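Local coordinates for DTDP-4-dehydrorhamnose reductase, rfbD ortholog (Clostridium acetobutylicum, PDB 1VL0), which probably catalyses the NAD(P)H-dependent reduction of dTDP-4-dehydrorhamnose to dTDP-L-rhamnose in sugar nucleotide biosynthesis, at residues A[116-121]-A[130-135]; A[189-194]-A[258-263]. All blocks are in the same frame, centred on the assembly; numbering follows the deposited sequence.

Interaction 1: A[116-121]-A[130-135]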
ATOM      1  N   VAL A 116      -1.356   8.576  14.968  1.00 34.77           N
ATOM      2  CA  VAL A 116      -1.968   8.088  13.719  1.00 33.75           C
ATOM      3  C   VAL A 116      -3.390   7.601  13.939  1.00 33.71           C
ATOM      4  O   VAL A 116      -4.116   7.417  12.983  1.00 32.92           O
ATOM      5  CB  VAL A 116      -1.139   7.003  13.005  1.00 34.94           C
ATOM      6  CG1 VAL A 116       0.291   7.543  12.687  1.00 33.46           C
ATOM      7  CG2 VAL A 116      -1.052   5.724  13.794  1.00 36.67           C
ATOM      8  N   PHE A 117      -3.773   7.378  15.185  1.00 34.28           N
ATOM      9  CA  PHE A 117      -5.125   6.928  15.547  1.00 36.42           C
ATOM     10  C   PHE A 117      -5.964   8.116  16.013  1.00 37.05           C
ATOM     11  O   PHE A 117      -5.408   9.171  16.290  1.00 38.53           O
ATOM     12  CB  PHE A 117      -5.020   5.862  16.613  1.00 34.96           C
ATOM     13  CG  PHE A 117      -4.261   4.648  16.154  1.00 36.64           C
ATOM     14  CD1 PHE A 117      -4.800   3.798  15.197  1.00 36.08           C
ATOM     15  CD2 PHE A 117      -3.011   4.348  16.667  1.00 37.24           C
ATOM     16  CE1 PHE A 117      -4.124   2.657  14.805  1.00 33.67           C
ATOM     17  CE2 PHE A 117      -2.318   3.222  16.249  1.00 34.58           C
ATOM     18  CZ  PHE A 117      -2.855   2.397  15.291  1.00 33.77           C
ATOM     19  N   ASP A 118      -7.284   7.976  16.005  1.00 38.35           N
ATOM     20  CA  ASP A 118      -8.174   9.107  16.316  1.00 41.25           C
ATOM     21  C   ASP A 118      -8.485   9.302  17.811  1.00 42.64           C
ATOM     22  O   ASP A 118      -9.057  10.296  18.190  1.00 43.14           O
ATOM     23  CB  ASP A 118      -9.489   9.051  15.509  1.00 42.94           C
ATOM     24  CG  ASP A 118     -10.311   7.791  15.753  1.00 47.28           C
ATOM     25  OD1 ASP A 118     -10.109   7.081  16.765  1.00 47.49           O
ATOM     26  OD2 ASP A 118     -11.185   7.435  14.941  1.00 54.53           O
ATOM     27  N   GLY A 119      -8.104   8.349  18.658  1.00 44.50           N
ATOM     28  CA  GLY A 119      -8.333   8.475  20.089  1.00 43.76           C
ATOM     29  C   GLY A 119      -9.702   8.051  20.562  1.00 43.90           C
ATOM     30  O   GLY A 119     -10.039   8.197  21.715  1.00 41.19           O
ATOM     31  N   GLU A 120     -10.502   7.497  19.676  1.00 44.67           N
ATOM     32  CA  GLU A 120     -11.851   7.078  20.034  1.00 44.95           C
ATOM     33  C   GLU A 120     -11.883   5.624  20.413  1.00 45.11           C
ATOM     34  O   GLU A 120     -12.918   5.156  20.767  1.00 44.12           O
ATOM     35  CB  GLU A 120     -12.832   7.366  18.879  1.00 47.40           C
ATOM     36  CG  GLU A 120     -13.127   8.865  18.678  1.00 54.09           C
ATOM     37  CD  GLU A 120     -13.590   9.538  19.975  1.00 66.54           C
ATOM     38  OE1 GLU A 120     -14.694   9.183  20.484  1.00 73.99           O
ATOM     39  OE2 GLU A 120     -12.830  10.393  20.516  1.00 71.58           O
ATOM     40  N   ALA A 121     -10.747   4.919  20.373  1.00 43.29           N
ATOM     41  CA  ALA A 121     -10.690   3.515  20.818  1.00 42.75           C
ATOM     42  C   ALA A 121     -11.075   3.314  22.265  1.00 42.72           C
ATOM     43  O   ALA A 121     -10.988   4.211  23.073  1.00 43.52           O
ATOM     44  CB  ALA A 121      -9.280   2.936  20.589  1.00 40.59           C
ATOM     45  N   GLU A 130      -7.413   0.413  12.326  1.00 40.33           N
ATOM     46  CA  GLU A 130      -7.340   1.458  11.323  1.00 44.66           C
ATOM     47  C   GLU A 130      -6.934   2.839  11.825  1.00 39.23           C
ATOM     48  O   GLU A 130      -7.352   3.322  12.870  1.00 36.42           O
ATOM     49  CB  GLU A 130      -8.612   1.495  10.472  1.00 46.48           C
ATOM     50  CG  GLU A 130      -9.742   2.409  10.873  1.00 58.98           C
ATOM     51  CD  GLU A 130     -10.839   2.427   9.778  1.00 60.52           C
ATOM     52  OE1 GLU A 130     -10.546   2.854   8.616  1.00 74.84           O
ATOM     53  OE2 GLU A 130     -11.986   1.986  10.072  1.00 78.18           O
ATOM     54  N   VAL A 131      -6.048   3.452  11.043  1.00 37.55           N
ATOM     55  CA  VAL A 131      -5.511   4.762  11.334  1.00 35.96           C
ATOM     56  C   VAL A 131      -6.528   5.807  10.941  1.00 37.35           C
ATOM     57  O   VAL A 131      -7.387   5.548  10.089  1.00 40.32           O
ATOM     58  CB  VAL A 131      -4.164   4.981  10.598  1.00 35.02           C
ATOM     59  CG1 VAL A 131      -3.167   3.943  11.048  1.00 36.11           C
ATOM     60  CG2 VAL A 131      -4.382   4.940   9.068  1.00 34.97           C
ATOM     61  N   ASN A 132      -6.487   6.955  11.595  1.00 38.73           N
ATOM     62  CA  ASN A 132      -7.446   8.041  11.355  1.00 38.49           C
ATOM     63  C   ASN A 132      -6.984   9.344  12.058  1.00 38.64           C
ATOM     64  O   ASN A 132      -7.679   9.898  12.919  1.00 38.38           O
ATOM     65  CB  ASN A 132      -8.844   7.659  11.821  1.00 39.49           C
ATOM     66  CG  ASN A 132      -9.883   8.681  11.415  1.00 43.00           C
ATOM     67  OD1 ASN A 132      -9.718   9.331  10.405  1.00 38.64           O
ATOM     68  ND2 ASN A 132     -10.952   8.827  12.205  1.00 35.50           N
ATOM     69  N   PRO A 133      -5.810   9.855  11.667  1.00 37.82           N
ATOM     70  CA  PRO A 133      -5.200  10.980  12.359  1.00 37.40           C
ATOM     71  C   PRO A 133      -6.098  12.201  12.316  1.00 37.55           C
ATOM     72  O   PRO A 133      -6.654  12.493  11.271  1.00 33.67           O
ATOM     73  CB  PRO A 133      -3.903  11.223  11.577  1.00 39.91           C
ATOM     74  CG  PRO A 133      -4.125  10.609  10.284  1.00 40.54           C
ATOM     75  CD  PRO A 133      -5.024   9.429  10.513  1.00 38.71           C
ATOM     76  N   GLN A 134      -6.192  12.900  13.446  1.00 38.56           N
ATOM     77  CA  GLN A 134      -6.998  14.093  13.589  1.00 37.92           C
ATOM     78  C   GLN A 134      -6.133  15.317  13.832  1.00 38.34           C
ATOM     79  O   GLN A 134      -6.636  16.371  14.130  1.00 40.51           O
ATOM     80  CB  GLN A 134      -7.942  13.934  14.779  1.00 39.10           C
ATOM     81  CG  GLN A 134      -8.840  12.723  14.728  1.00 37.82           C
ATOM     82  CD  GLN A 134      -9.804  12.782  13.565  1.00 44.83           C
ATOM     83  OE1 GLN A 134     -10.508  13.777  13.368  1.00 49.89           O
ATOM     84  NE2 GLN A 134      -9.815  11.713  12.764  1.00 49.33           N
ATOM     85  N   SER A 135      -4.829  15.178  13.692  1.00 39.19           N
ATOM     86  CA  SER A 135      -3.920  16.292  13.883  1.00 38.03           C
ATOM     87  C   SER A 135      -2.956  16.399  12.704  1.00 36.72           C
ATOM     88  O   SER A 135      -2.736  15.403  12.005  1.00 37.36           O
ATOM     89  CB  SER A 135      -3.154  16.081  15.186  1.00 39.14           C
ATOM     90  OG  SER A 135      -2.288  14.961  15.142  1.00 38.76           O
TER
HETATM   91  O   HOH W   1      -8.027   5.419  14.624  1.00 31.32           O

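Interaction 2: A[189-194]-A[258-263]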
ATOM      1  N   ASP A 189      -8.449  12.611  31.674  1.00 51.07           N
ATOM      2  CA  ASP A 189      -9.303  12.055  30.632  1.00 49.88           C
ATOM      3  C   ASP A 189      -8.542  11.734  29.349  1.00 48.95           C
ATOM      4  O   ASP A 189      -9.132  11.541  28.312  1.00 49.96           O
ATOM      5  CB  ASP A 189     -10.521  12.959  30.375  1.00 50.64           C
ATOM      6  CG  ASP A 189     -10.162  14.337  29.844  1.00 54.14           C
ATOM      7  OD1 ASP A 189      -8.973  14.624  29.608  1.00 58.10           O
ATOM      8  OD2 ASP A 189     -11.042  15.224  29.625  1.00 58.58           O
ATOM      9  N   GLN A 190      -7.220  11.669  29.414  1.00 46.00           N
ATOM     10  CA  GLN A 190      -6.423  11.193  28.281  1.00 44.57           C
ATOM     11  C   GLN A 190      -5.524  10.075  28.810  1.00 44.78           C
ATOM     12  O   GLN A 190      -4.833  10.278  29.800  1.00 43.19           O
ATOM     13  CB  GLN A 190      -5.556  12.302  27.716  1.00 45.42           C
ATOM     14  CG  GLN A 190      -6.322  13.551  27.164  1.00 46.86           C
ATOM     15  CD  GLN A 190      -5.351  14.640  26.676  1.00 48.72           C
ATOM     16  OE1 GLN A 190      -4.224  14.335  26.242  1.00 57.24           O
ATOM     17  NE2 GLN A 190      -5.770  15.893  26.758  1.00 49.51           N
ATOM     18  N   VAL A 191      -5.579   8.900  28.188  1.00 42.69           N
ATOM     19  CA  VAL A 191      -4.895   7.735  28.706  1.00 41.03           C
ATOM     20  C   VAL A 191      -3.998   7.122  27.634  1.00 38.66           C
ATOM     21  O   VAL A 191      -4.250   7.226  26.439  1.00 39.92           O
ATOM     22  CB  VAL A 191      -5.834   6.642  29.328  1.00 41.36           C
ATOM     23  CG1 VAL A 191      -6.889   7.267  30.313  1.00 46.51           C
ATOM     24  CG2 VAL A 191      -6.517   5.883  28.291  1.00 47.35           C
ATOM     25  N   GLY A 192      -2.940   6.485  28.098  1.00 37.17           N
ATOM     26  CA  GLY A 192      -1.906   5.926  27.235  1.00 35.72           C
ATOM     27  C   GLY A 192      -0.980   5.208  28.179  1.00 35.64           C
ATOM     28  O   GLY A 192      -1.389   4.763  29.226  1.00 33.56           O
ATOM     29  N   THR A 193       0.283   5.122  27.811  1.00 34.44           N
ATOM     30  CA  THR A 193       1.289   4.500  28.633  1.00 36.54           C
ATOM     31  C   THR A 193       2.611   5.256  28.468  1.00 38.34           C
ATOM     32  O   THR A 193       3.107   5.339  27.338  1.00 36.59           O
ATOM     33  CB  THR A 193       1.573   3.067  28.193  1.00 37.13           C
ATOM     34  OG1 THR A 193       0.337   2.382  27.941  1.00 36.44           O
ATOM     35  CG2 THR A 193       2.324   2.328  29.336  1.00 33.42           C
ATOM     36  N   PRO A 194       3.176   5.748  29.589  1.00 38.04           N
ATOM     37  CA  PRO A 194       4.509   6.386  29.598  1.00 35.87           C
ATOM     38  C   PRO A 194       5.534   5.411  29.102  1.00 37.05           C
ATOM     39  O   PRO A 194       5.454   4.238  29.489  1.00 37.82           O
ATOM     40  CB  PRO A 194       4.736   6.674  31.083  1.00 38.39           C
ATOM     41  CG  PRO A 194       3.300   6.765  31.678  1.00 37.31           C
ATOM     42  CD  PRO A 194       2.548   5.736  30.936  1.00 39.39           C
ATOM     43  N   PRO A 258      -5.700  12.619  21.508  1.00 57.66           N
ATOM     44  CA  PRO A 258      -6.557  11.464  21.592  1.00 55.64           C
ATOM     45  C   PRO A 258      -7.009  11.265  23.027  1.00 53.14           C
ATOM     46  O   PRO A 258      -6.220  11.453  23.945  1.00 54.31           O
ATOM     47  CB  PRO A 258      -5.635  10.293  21.162  1.00 57.79           C
ATOM     48  CG  PRO A 258      -4.373  10.900  20.688  1.00 60.70           C
ATOM     49  CD  PRO A 258      -4.285  12.231  21.363  1.00 58.61           C
ATOM     50  N   LYS A 259      -8.262  10.892  23.230  1.00 49.95           N
ATOM     51  CA  LYS A 259      -8.725  10.560  24.567  1.00 49.12           C
ATOM     52  C   LYS A 259      -8.046   9.268  25.059  1.00 44.07           C
ATOM     53  O   LYS A 259      -7.747   9.135  26.241  1.00 40.05           O
ATOM     54  CB  LYS A 259     -10.248  10.401  24.598  1.00 50.17           C
ATOM     55  CG  LYS A 259     -10.973  11.712  24.347  1.00 60.73           C
ATOM     56  CD  LYS A 259     -12.110  12.044  25.303  1.00 73.20           C
ATOM     57  CE  LYS A 259     -11.648  13.114  26.366  1.00 76.98           C
ATOM     58  NZ  LYS A 259     -11.526  14.515  25.832  1.00 73.23           N
ATOM     59  N   TYR A 260      -7.897   8.312  24.156  1.00 40.33           N
ATOM     60  CA  TYR A 260      -7.459   6.991  24.465  1.00 39.60           C
ATOM     61  C   TYR A 260      -6.426   6.565  23.411  1.00 40.63           C
ATOM     62  O   TYR A 260      -6.789   6.290  22.261  1.00 39.03           O
ATOM     63  CB  TYR A 260      -8.633   6.021  24.464  1.00 39.89           C
ATOM     64  CG  TYR A 260      -8.243   4.615  24.936  1.00 39.45           C
ATOM     65  CD1 TYR A 260      -7.569   3.739  24.086  1.00 40.37           C
ATOM     66  CD2 TYR A 260      -8.541   4.176  26.203  1.00 39.84           C
ATOM     67  CE1 TYR A 260      -7.197   2.480  24.487  1.00 39.04           C
ATOM     68  CE2 TYR A 260      -8.205   2.882  26.609  1.00 43.00           C
ATOM     69  CZ  TYR A 260      -7.514   2.054  25.757  1.00 36.33           C
ATOM     70  OH  TYR A 260      -7.144   0.803  26.175  1.00 38.77           O
ATOM     71  N   SER A 261      -5.160   6.503  23.813  1.00 39.11           N
ATOM     72  CA  SER A 261      -4.092   6.140  22.909  1.00 44.72           C
ATOM     73  C   SER A 261      -3.206   5.024  23.445  1.00 41.63           C
ATOM     74  O   SER A 261      -2.006   5.005  23.205  1.00 44.43           O
ATOM     75  CB  SER A 261      -3.262   7.384  22.577  1.00 44.92           C
ATOM     76  OG  SER A 261      -2.971   8.119  23.730  1.00 50.36           O
ATOM     77  N   VAL A 262      -3.820   4.064  24.128  1.00 37.77           N
ATOM     78  CA  VAL A 262      -3.082   2.907  24.614  1.00 35.46           C
ATOM     79  C   VAL A 262      -2.805   2.018  23.407  1.00 35.69           C
ATOM     80  O   VAL A 262      -3.741   1.589  22.742  1.00 34.28           O
ATOM     81  CB  VAL A 262      -3.861   2.123  25.692  1.00 36.57           C
ATOM     82  CG1 VAL A 262      -3.076   0.886  26.133  1.00 38.95           C
ATOM     83  CG2 VAL A 262      -4.114   2.995  26.860  1.00 35.64           C
ATOM     84  N   LEU A 263      -1.519   1.765  23.133  1.00 32.45           N
ATOM     85  CA  LEU A 263      -1.144   0.861  22.096  1.00 32.27           C
ATOM     86  C   LEU A 263      -0.828  -0.495  22.671  1.00 34.82           C
ATOM     87  O   LEU A 263      -0.041  -0.608  23.590  1.00 38.20           O
ATOM     88  CB  LEU A 263       0.102   1.372  21.383  1.00 32.00           C
ATOM     89  CG  LEU A 263       0.005   2.779  20.825  1.00 32.51           C
ATOM     90  CD1 LEU A 263       1.337   3.087  20.058  1.00 37.95           C
ATOM     91  CD2 LEU A 263      -1.159   2.944  19.907  1.00 33.77           C
TER
HETATM   92  O   HOH W   2       0.570   2.734  25.073  1.00 31.89           O
HETATM   93  O   HOH W   3       0.259   5.683  24.683  1.00 46.65           O

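Interaction 1: A[116-121]-A[130-135]
Val116 and Asp118 grip Asn132 inside the loop of this extended short-chain dehydrogenase/reductase that runs from strand 107-113 to helix 136-151, the helix carrying the YxxxK pair Tyr137 and Lys141, both of which bind NADH. The backbone join is Asn132 N to Val116 O at 2.8 Å. Beside it the two valines meet by their branches, Val116 CG2 lying 3.9 Å from Val131 CG1, and both also touch Leu142 of the helix. The Phe117 ring turns an edge to the other run, its CD1 3.5 Å from Glu130 O. That same carbonyl accepts a hydrogen bond from a water that in turn accepts one from Asp118 N, so the backbones are also tied through solvent. With CG anti to the backbone N (chi1 -172°), Asn132 carries its amide over to the Asp118 carboxylate; the two planes stand 72° apart, yet ND2 reaches the anti side of OD2 at 3.1 Å in a nearly straight bond. The other oxygen, OD1, accepts from Glu120 N and closes an Asx turn. Asn132 O, finally, receives Gln134 NE2 at 2.8 Å from above its carbonyl plane.

Interaction 2: A[189-194]-A[258-263]
Asp189 starts the contact by drawing in the bent side chain of Lys259, whose CE lies 3.5 Å from Asp189 O. The charges themselves form a long salt bridge, Asp189 OD2 to Lys259 NZ at 3.9 Å, while OD1 is hydrogen-bonded to Thr248. Gln190 uses its main chain here: its CA-H points at Lys259 O, 3.2 Å from CA, and its amide NE2 goes to Thr248 as well. Lys259 O does double duty, since Val191 N also donates to it at 2.9 Å. Val191 O then accepts from Ser261 N at 2.9 Å, so both backbone polar groups of Val191 are used on residues flanking Tyr260. Val191 CG2, set between the backbone N and the carbonyl carbon (chi1 -48°), meets the Tyr260 ring obliquely, 3.4 Å from Tyr260 CD2. Val262 CG2 lies over one face of that ring, toward the rim, and also packs 3.7 Å from Gly192 CA. From Thr193 on, two waters link the segments: one molecule accepts from Thr193 N and donates to Ser261 O, another donates to Thr193 OG1 and accepts from Leu263 N. Thr193 OG1 is also hydrogen-bonded to Gly222 O. Bonds from one residue to both neighbours of its partner define a single parallel beta bridge, Val191 with Tyr260, which attaches the loop before helix 266-270 to strand 191-196, itself part of the main mixed sheet.

Both segments of interaction 1 precede those of interaction 2 in the sequence, and the centres of the two contacts lie about 11 Å apart. They touch through the 116-121 and 258-263 runs: Gly119 O lies 3.2 Å from Tyr260 N, a probable hydrogen bond, and Gly119 CA packs on Pro258 CB. Phe117 also meets Leu263. Both contacts connect with the main mixed sheet, interaction 1 through the loop leaving strand 107-113 and interaction 2 through strand 191-196. The loop leading into the NADH-binding Tyr137 and Lys141 is thereby joined to the C-terminal part of the chain.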